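Local coordinates for beta-N-acetylglucosaminidase-like protein Glycoside hydrolase family 20 (PDB 6YHH) that probably acts as a beta-N-acetylhexosaminidase, a family 20 glycoside hydrolase that releases terminal N-acetylglucosamine during bacterial chitin breakdown, at residues R165-L170 with R223-V228; E331-K334 with T340-E343; N526-V531 with I597-G602. One frame throughout, in Å; residues are numbered along the deposited sequence.

Contact 1 of 3, residues R165-L170 with R223-V228; sequences RNLDAL and RGILIV
The salt bridge between Asp168 and Arg223 is short and fairly straight (158° at the hydrogen) but reaches its acceptor from above: Arg223 NE lies 2.6 Å from Asp168 OD1, 38° out of the carboxylate plane. The oxygen sits at the guanidinium edge, nearly in plane. The two flat groups are steeply inclined, and Arg223 NH2 stays 3.8 Å from the same oxygen, so NE alone makes the direct bond. The arginine chain is extended from CG to NE. Water 1 accepts from Arg223 NH2 at 2.9 Å and returns a weak bond to Asp168 OD1; Tyr219 OH holds Asp168 OD2, and Tyr219 makes a cation-pi contact with Arg223.

In the TIM-barrel catalytic domain, helix 160-172 packs here against the turn leading into strand 226-230. Gly224, at positive phi, is the C-prime residue of a Schellman motif ending helix 210-222, and the chain then turns Ile225 toward the neighbouring helix. Ile225 CD1 presses on the backbone at Leu167 O, 3.4 Å away, and lies 4.0 Å from Leu170 CB. With CG1 beside the backbone N (chi1 -60°), Ile225 CG2 lies anti to it and meets Leu167 CD2 at 3.9 Å; Phe178 touches both residues.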
loop_
_atom_site.group_PDB
_atom_site.type_symbol
_atom_site.label_atom_id
_atom_site.label_comp_id
_atom_site.label_asym_id
_atom_site.label_seq_id
_atom_site.Cartn_x
_atom_site.Cartn_y
_atom_site.Cartn_z
ATOM N N ARG A 165 1.247 -1.729 -9.062
ATOM C CA ARG A 165 -0.146 -2.141 -8.897
ATOM C C ARG A 165 -0.990 -1.549 -10.001
ATOM O O ARG A 165 -2.072 -2.119 -10.388
ATOM C CB ARG A 165 -0.721 -1.815 -7.538
ATOM C CG ARG A 165 -0.799 -0.349 -7.149
ATOM C CD ARG A 165 -1.315 -0.158 -5.743
ATOM N NE ARG A 165 -1.474 1.231 -5.373
ATOM C CZ ARG A 165 -0.636 1.939 -4.597
ATOM N NH1 ARG A 165 -0.852 3.201 -4.356
ATOM N NH2 ARG A 165 0.452 1.354 -4.078
ATOM N N ASN A 166 -0.657 -0.354 -10.454
ATOM C CA ASN A 166 -1.432 0.221 -11.557
ATOM C C ASN A 166 -1.248 -0.572 -12.876
ATOM O O ASN A 166 -2.172 -0.643 -13.645
ATOM C CB ASN A 166 -1.147 1.710 -11.661
ATOM C CG ASN A 166 -1.999 2.481 -10.672
ATOM O OD1 ASN A 166 -1.623 2.701 -9.456
ATOM N ND2 ASN A 166 -3.154 2.837 -11.122
ATOM N N LEU A 167 -0.071 -1.126 -13.110
ATOM C CA LEU A 167 0.123 -2.005 -14.239
ATOM C C LEU A 167 -0.791 -3.214 -14.074
ATOM O O LEU A 167 -1.425 -3.659 -15.060
ATOM C CB LEU A 167 1.601 -2.445 -14.335
ATOM C CG LEU A 167 2.485 -1.337 -14.868
ATOM C CD1 LEU A 167 4.000 -1.637 -14.650
ATOM C CD2 LEU A 167 2.193 -0.992 -16.319
ATOM N N ASP A 168 -0.932 -3.774 -12.855
ATOM C CA ASP A 168 -1.899 -4.878 -12.677
ATOM C C ASP A 168 -3.318 -4.424 -13.001
ATOM O O ASP A 168 -4.082 -5.201 -13.606
ATOM C CB ASP A 168 -1.827 -5.431 -11.258
ATOM C CG ASP A 168 -0.531 -6.225 -11.012
ATOM O OD1 ASP A 168 -0.338 -7.221 -11.758
ATOM O OD2 ASP A 168 0.204 -5.891 -10.115
ATOM N N ALA A 169 -3.682 -3.215 -12.584
ATOM C CA ALA A 169 -5.040 -2.728 -12.816
ATOM C C ALA A 169 -5.281 -2.572 -14.358
ATOM O O ALA A 169 -6.400 -2.830 -14.883
ATOM C CB ALA A 169 -5.318 -1.432 -12.106
ATOM N N LEU A 170 -4.278 -2.050 -15.043
ATOM C CA LEU A 170 -4.350 -1.866 -16.526
ATOM C C LEU A 170 -4.623 -3.253 -17.173
ATOM O O LEU A 170 -5.564 -3.387 -17.924
ATOM C CB LEU A 170 -3.076 -1.286 -17.139
ATOM C CG LEU A 170 -2.844 0.209 -16.879
ATOM C CD1 LEU A 170 -1.659 0.674 -17.715
ATOM C CD2 LEU A 170 -3.970 1.143 -16.951
ATOM N N ARG A 223 2.771 -8.607 -18.235
ATOM C CA ARG A 223 1.311 -8.366 -18.197
ATOM C C ARG A 223 0.766 -7.808 -19.474
ATOM O O ARG A 223 -0.396 -7.367 -19.554
ATOM C CB ARG A 223 1.055 -7.420 -17.008
ATOM C CG ARG A 223 1.210 -8.159 -15.702
ATOM C CD ARG A 223 1.536 -7.208 -14.506
ATOM N NE ARG A 223 1.741 -7.876 -13.240
ATOM C CZ ARG A 223 2.847 -8.549 -12.906
ATOM N NH1 ARG A 223 3.917 -8.600 -13.702
ATOM N NH2 ARG A 223 2.937 -9.137 -11.747
ATOM N N GLY A 224 1.521 -7.966 -20.583
ATOM C CA GLY A 224 1.088 -7.585 -21.904
ATOM C C GLY A 224 1.030 -6.110 -22.260
ATOM O O GLY A 224 0.343 -5.698 -23.222
ATOM N N ILE A 225 1.775 -5.333 -21.483
ATOM C CA ILE A 225 1.756 -3.852 -21.540
ATOM C C ILE A 225 3.068 -3.244 -22.082
ATOM O O ILE A 225 4.161 -3.573 -21.639
ATOM C CB ILE A 225 1.436 -3.319 -20.129
ATOM C CG1 ILE A 225 0.038 -3.837 -19.656
ATOM C CG2 ILE A 225 1.526 -1.787 -20.082
ATOM C CD1 ILE A 225 -0.115 -3.715 -18.157
ATOM N N LEU A 226 2.905 -2.357 -23.025
ATOM C CA LEU A 226 3.963 -1.503 -23.621
ATOM C C LEU A 226 4.206 -0.275 -22.755
ATOM O O LEU A 226 3.237 0.364 -22.345
ATOM C CB LEU A 226 3.478 -1.018 -24.963
ATOM C CG LEU A 226 4.314 0.020 -25.702
ATOM C CD1 LEU A 226 5.655 -0.574 -26.104
ATOM C CD2 LEU A 226 3.620 0.544 -26.935
ATOM N N ILE A 227 5.462 0.049 -22.475
ATOM C CA ILE A 227 5.770 1.289 -21.852
ATOM C C ILE A 227 6.278 2.317 -22.826
ATOM O O ILE A 227 7.246 2.026 -23.624
ATOM C CB ILE A 227 6.714 1.124 -20.646
ATOM C CG1 ILE A 227 6.125 0.159 -19.571
ATOM C CG2 ILE A 227 7.152 2.498 -20.065
ATOM C CD1 ILE A 227 6.912 0.055 -18.288
ATOM N N VAL A 228 5.688 3.506 -22.764
ATOM C CA VAL A 228 6.062 4.615 -23.595
ATOM C C VAL A 228 6.638 5.690 -22.641
ATOM O O VAL A 228 5.884 6.320 -21.872
ATOM C CB VAL A 228 4.875 5.174 -24.433
ATOM C CG1 VAL A 228 5.320 6.368 -25.206
ATOM C CG2 VAL A 228 4.305 4.081 -25.338
HETATM O O HOH W 1 0.982 -8.908 -9.578
#

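Contact 2 of 3, residues E331-K334 with T340-E343; sequences EFKK and TNHE
Lys333 on helix 327-335 faces Thr340, the residue just before helix 341-358, with their CA atoms 8.2 Å apart, the nearest CA pair between the two segments. The lysine side chain spans the gap. Its CG lies beside the backbone N, and a bend at chi3 (67°) brings the far end of the chain over the start of the second helix. There Lys333 CE rests 4.0 Å from Thr340 O, a contact of a methylene with a carbonyl oxygen. The ammonium stops 4.1 Å short of Asn341, measured from Lys333 NZ to Asn341 OD1, which is too long for a direct bond. Water 2 lies between them and accepts from Lys333 NZ at 2.8 Å. The leg from water 2 to Asn341 OD1 is very short, and since the water has more acceptors in reach than protons, that half of the bridge is doubtful. At its other end the amide is held by a bond from Asn341 ND2 to Asp324 OD1.

Both helices belong to the crossover between the parallel barrel strands 310-312 and 362-366, and Thr340 is the N-cap of the second. Its OG1, set between the backbone N and the carbonyl carbon (chi1 69°), accepts from Glu343 N at 2.9 Å with an N-H...O angle of 159°. The carboxylate of Glu343 turns back to Lys339 N through OE1, one residue before the N-cap, so the reciprocal bond of a classic capping box is not made. Leu344, one turn into helix 341-358, touches the side chains of both Phe332 and Lys333, adding an apolar contact between the two helices. The Asn341 side chain lies about 12 Å from that of Glu317, the predicted proton donor.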
loop_
_atom_site.group_PDB
_atom_site.type_symbol
_atom_site.label_atom_id
_atom_site.label_comp_id
_atom_site.label_asym_id
_atom_site.label_seq_id
_atom_site.Cartn_x
_atom_site.Cartn_y
_atom_site.Cartn_z
ATOM N N GLU A 331 17.543 35.430 -34.573
ATOM C CA GLU A 331 18.435 35.230 -35.734
ATOM C C GLU A 331 18.375 33.835 -36.283
ATOM O O GLU A 331 18.471 33.627 -37.495
ATOM C CB GLU A 331 19.881 35.554 -35.407
ATOM C CG GLU A 331 20.286 37.004 -35.419
ATOM C CD GLU A 331 20.070 37.665 -36.768
ATOM O OE1 GLU A 331 20.824 37.327 -37.718
ATOM O OE2 GLU A 331 19.119 38.453 -36.867
ATOM N N PHE A 332 18.248 32.835 -35.387
ATOM C CA PHE A 332 18.200 31.447 -35.805
ATOM C C PHE A 332 16.929 31.181 -36.594
ATOM O O PHE A 332 16.926 30.405 -37.559
ATOM C CB PHE A 332 18.235 30.593 -34.529
ATOM C CG PHE A 332 18.366 29.138 -34.778
ATOM C CD1 PHE A 332 19.617 28.551 -34.927
ATOM C CD2 PHE A 332 17.253 28.357 -34.841
ATOM C CE1 PHE A 332 19.730 27.214 -35.185
ATOM C CE2 PHE A 332 17.355 26.998 -35.031
ATOM C CZ PHE A 332 18.597 26.438 -35.226
ATOM N N LYS A 333 15.796 31.768 -36.166
ATOM C CA LYS A 333 14.594 31.627 -36.903
ATOM C C LYS A 333 14.741 32.254 -38.319
ATOM O O LYS A 333 14.190 31.743 -39.257
ATOM C CB LYS A 333 13.422 32.316 -36.188
ATOM C CG LYS A 333 12.982 31.636 -34.927
ATOM C CD LYS A 333 11.912 32.444 -34.207
ATOM C CE LYS A 333 10.606 32.549 -34.920
ATOM N NZ LYS A 333 9.826 33.694 -34.327
ATOM N N LYS A 334 15.420 33.385 -38.405
ATOM C CA LYS A 334 15.671 34.050 -39.717
ATOM C C LYS A 334 16.519 33.171 -40.562
ATOM O O LYS A 334 16.179 32.971 -41.742
ATOM C CB LYS A 334 16.371 35.394 -39.545
ATOM N N THR A 340 7.266 31.103 -37.065
ATOM C CA THR A 340 6.497 31.036 -35.831
ATOM C C THR A 340 7.317 30.186 -34.799
ATOM O O THR A 340 8.164 29.382 -35.163
ATOM C CB THR A 340 5.108 30.407 -35.979
ATOM O OG1 THR A 340 5.223 28.976 -36.260
ATOM C CG2 THR A 340 4.235 31.140 -37.006
ATOM N N ASN A 341 6.971 30.363 -33.538
ATOM C CA ASN A 341 7.528 29.489 -32.481
ATOM C C ASN A 341 7.195 28.033 -32.756
ATOM O O ASN A 341 8.027 27.167 -32.499
ATOM C CB ASN A 341 7.139 29.979 -31.084
ATOM C CG ASN A 341 7.930 31.200 -30.670
ATOM O OD1 ASN A 341 9.076 31.392 -31.059
ATOM N ND2 ASN A 341 7.322 32.030 -29.921
ATOM N N HIS A 342 5.947 27.744 -33.148
ATOM C CA HIS A 342 5.598 26.354 -33.438
ATOM C C HIS A 342 6.457 25.780 -34.569
ATOM O O HIS A 342 6.888 24.623 -34.481
ATOM C CB HIS A 342 4.111 26.239 -33.769
ATOM C CG HIS A 342 3.247 26.285 -32.549
ATOM N ND1 HIS A 342 3.716 25.927 -31.309
ATOM C CD2 HIS A 342 1.945 26.614 -32.381
ATOM C CE1 HIS A 342 2.741 26.047 -30.423
ATOM N NE2 HIS A 342 1.653 26.447 -31.052
ATOM N N GLU A 343 6.749 26.576 -35.604
ATOM C CA GLU A 343 7.648 26.106 -36.677
ATOM C C GLU A 343 9.040 25.835 -36.139
ATOM O O GLU A 343 9.683 24.825 -36.498
ATOM C CB GLU A 343 7.721 27.120 -37.847
ATOM C CG GLU A 343 6.410 27.134 -38.616
ATOM C CD GLU A 343 6.446 28.149 -39.769
ATOM O OE1 GLU A 343 7.494 28.754 -40.067
ATOM O OE2 GLU A 343 5.476 28.156 -40.491
HETATM O O HOH W 2 9.963 33.728 -31.502
#

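Contact 3 of 3, residues N526-V531 with I597-G602; sequences NEFTNV and IAVNKG
Val599 meets Glu527 and Phe528 in the C-terminal helical region, where the short helix 523-529 meets the long helix 583-607; the closest CA atoms, those of Phe528 and Val599, are 6.7 Å apart. Along the second segment, Ile597 comes first and faces a third helix, 617-634, where its side chain touches Gln628 and Leu631. Two residues on, Val599 carries the whole of the contact from its side, one methyl for each partner. Its CG1 lies anti to the backbone N (chi1 165°) and packs 3.9 Å from Phe528 CB and equally close to Phe528 CD1, the two side chains crossing at about a right angle. CG2, beside the backbone N, lies 3.7 Å from Glu527 CB and 3.4 Å from Glu527 OE1, so the acid meets the methyl at its CB and at one carboxylate oxygen. The other oxygen, Glu527 OE2, is paired with Lys523 of the same helix in a salt bridge. With an alanine in place of Val599, a gap would probably open against Phe528 and Glu527 CB, since both methyls that fill it would be gone.

Asn600 turns to helix 617-634 instead, where its OD1 bonds to Ser620 OG; Phe528 touches the same serine, so three helices converge here. Gly602 closes the segment through its backbone, with N bonded to Ala598 O. Across the interface, helix 523-529 ends with its last turn tied down by a side chain: Thr529 OG1 donates to Asn526 O at 2.7 Å, in the carbonyl plane and on a lone pair, with a C=O...O angle of 137°.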
loop_
_atom_site.group_PDB
_atom_site.type_symbol
_atom_site.label_atom_id
_atom_site.label_comp_id
_atom_site.label_asym_id
_atom_site.label_seq_id
_atom_site.Cartn_x
_atom_site.Cartn_y
_atom_site.Cartn_z
ATOM N N ASN A 526 -17.810 9.822 6.512
ATOM C CA ASN A 526 -17.935 8.973 5.322
ATOM C C ASN A 526 -19.262 9.200 4.598
ATOM O O ASN A 526 -19.309 9.372 3.375
ATOM C CB ASN A 526 -17.779 7.525 5.750
ATOM C CG ASN A 526 -17.699 6.590 4.555
ATOM O OD1 ASN A 526 -16.852 6.724 3.654
ATOM N ND2 ASN A 526 -18.665 5.657 4.517
ATOM N N GLU A 527 -20.352 9.260 5.358
ATOM C CA GLU A 527 -21.621 9.566 4.702
ATOM C C GLU A 527 -21.633 10.904 4.043
ATOM O O GLU A 527 -22.260 11.106 2.972
ATOM C CB GLU A 527 -22.813 9.430 5.704
ATOM C CG GLU A 527 -22.959 8.018 6.198
ATOM C CD GLU A 527 -23.894 7.856 7.376
ATOM O OE1 GLU A 527 -24.141 8.811 8.133
ATOM O OE2 GLU A 527 -24.335 6.669 7.577
ATOM N N PHE A 528 -20.988 11.893 4.646
ATOM C CA PHE A 528 -20.929 13.230 4.008
ATOM C C PHE A 528 -20.067 13.185 2.710
ATOM O O PHE A 528 -20.390 13.909 1.759
ATOM C CB PHE A 528 -20.405 14.301 4.957
ATOM C CG PHE A 528 -20.794 15.710 4.541
ATOM C CD1 PHE A 528 -22.151 16.047 4.343
ATOM C CD2 PHE A 528 -19.867 16.697 4.367
ATOM C CE1 PHE A 528 -22.482 17.308 3.866
ATOM C CE2 PHE A 528 -20.200 17.966 3.932
ATOM C CZ PHE A 528 -21.534 18.274 3.697
ATOM N N THR A 529 -19.024 12.350 2.627
ATOM C CA THR A 529 -18.311 12.248 1.344
ATOM C C THR A 529 -19.229 11.809 0.237
ATOM O O THR A 529 -19.021 12.147 -0.932
ATOM C CB THR A 529 -17.110 11.317 1.324
ATOM O OG1 THR A 529 -17.585 9.958 1.404
ATOM C CG2 THR A 529 -16.153 11.612 2.391
ATOM N N ASN A 530 -20.312 11.081 0.573
ATOM C CA ASN A 530 -21.229 10.562 -0.418
ATOM C C ASN A 530 -22.212 11.533 -1.043
ATOM O O ASN A 530 -22.983 11.136 -1.955
ATOM C CB ASN A 530 -21.929 9.296 0.133
ATOM C CG ASN A 530 -20.974 8.162 0.385
ATOM O OD1 ASN A 530 -19.931 8.038 -0.257
ATOM N ND2 ASN A 530 -21.367 7.294 1.275
ATOM N N VAL A 531 -22.139 12.827 -0.664
ATOM C CA VAL A 531 -22.786 13.917 -1.341
ATOM C C VAL A 531 -21.862 15.009 -1.790
ATOM O O VAL A 531 -22.331 15.990 -2.308
ATOM C CB VAL A 531 -23.957 14.506 -0.550
ATOM C CG1 VAL A 531 -25.057 13.467 -0.484
ATOM C CG2 VAL A 531 -23.569 15.060 0.843
ATOM N N ILE A 597 -29.704 15.467 7.874
ATOM C CA ILE A 597 -29.841 16.064 9.210
ATOM C C ILE A 597 -29.031 15.274 10.214
ATOM O O ILE A 597 -28.306 15.843 11.046
ATOM C CB ILE A 597 -31.316 16.173 9.542
ATOM C CG1 ILE A 597 -31.961 17.229 8.637
ATOM C CG2 ILE A 597 -31.482 16.486 11.025
ATOM C CD1 ILE A 597 -33.489 17.185 8.636
ATOM N N ALA A 598 -29.122 13.944 10.164
ATOM C CA ALA A 598 -28.381 13.131 11.090
ATOM C C ALA A 598 -26.863 13.243 10.854
ATOM O O ALA A 598 -26.039 13.217 11.813
ATOM C CB ALA A 598 -28.852 11.672 11.051
ATOM N N VAL A 599 -26.462 13.260 9.589
ATOM C CA VAL A 599 -25.041 13.408 9.268
ATOM C C VAL A 599 -24.466 14.706 9.850
ATOM O O VAL A 599 -23.397 14.723 10.452
ATOM C CB VAL A 599 -24.835 13.345 7.724
ATOM C CG1 VAL A 599 -23.441 13.851 7.350
ATOM C CG2 VAL A 599 -25.146 11.946 7.188
ATOM N N ASN A 600 -25.192 15.779 9.716
ATOM C CA ASN A 600 -24.727 17.062 10.208
ATOM C C ASN A 600 -24.592 16.980 11.717
ATOM O O ASN A 600 -23.631 17.490 12.271
ATOM C CB ASN A 600 -25.634 18.204 9.823
ATOM C CG ASN A 600 -25.121 19.519 10.310
ATOM O OD1 ASN A 600 -24.035 19.980 9.942
ATOM N ND2 ASN A 600 -25.884 20.128 11.253
ATOM N N LYS A 601 -25.577 16.403 12.409
ATOM C CA LYS A 601 -25.418 16.208 13.867
ATOM C C LYS A 601 -24.168 15.436 14.198
ATOM O O LYS A 601 -23.416 15.837 15.071
ATOM C CB LYS A 601 -26.601 15.474 14.538
ATOM C CG LYS A 601 -27.928 16.254 14.433
ATOM C CD LYS A 601 -29.159 15.447 14.769
ATOM C CE LYS A 601 -29.342 15.104 16.215
ATOM N NZ LYS A 601 -30.226 13.904 16.530
ATOM N N GLY A 602 -23.882 14.387 13.452
ATOM C CA GLY A 602 -22.713 13.597 13.704
ATOM C C GLY A 602 -21.424 14.334 13.494
ATOM O O GLY A 602 -20.481 14.236 14.315
#

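From the N terminus, the chain first passes through the mixed sheet that precedes the barrel, and none of the three contacts lies there. Contact 1 closes a loop of 52 residues, joining barrel helix 160-172 to the entry of strand 226-230. Contact 2 spans only five residues and ties two consecutive helices within a later crossover of the same catalytic domain. Contact 3 closes the longest loop, 65 residues, in the helical C-terminal region, joining helix 523-529 to helix 583-607. Each closes before the next opens, so none nest or cross. Their centres lie 37 to 58 Å apart, and contacts 2 and 3 sit on opposite sides of the chain's centre.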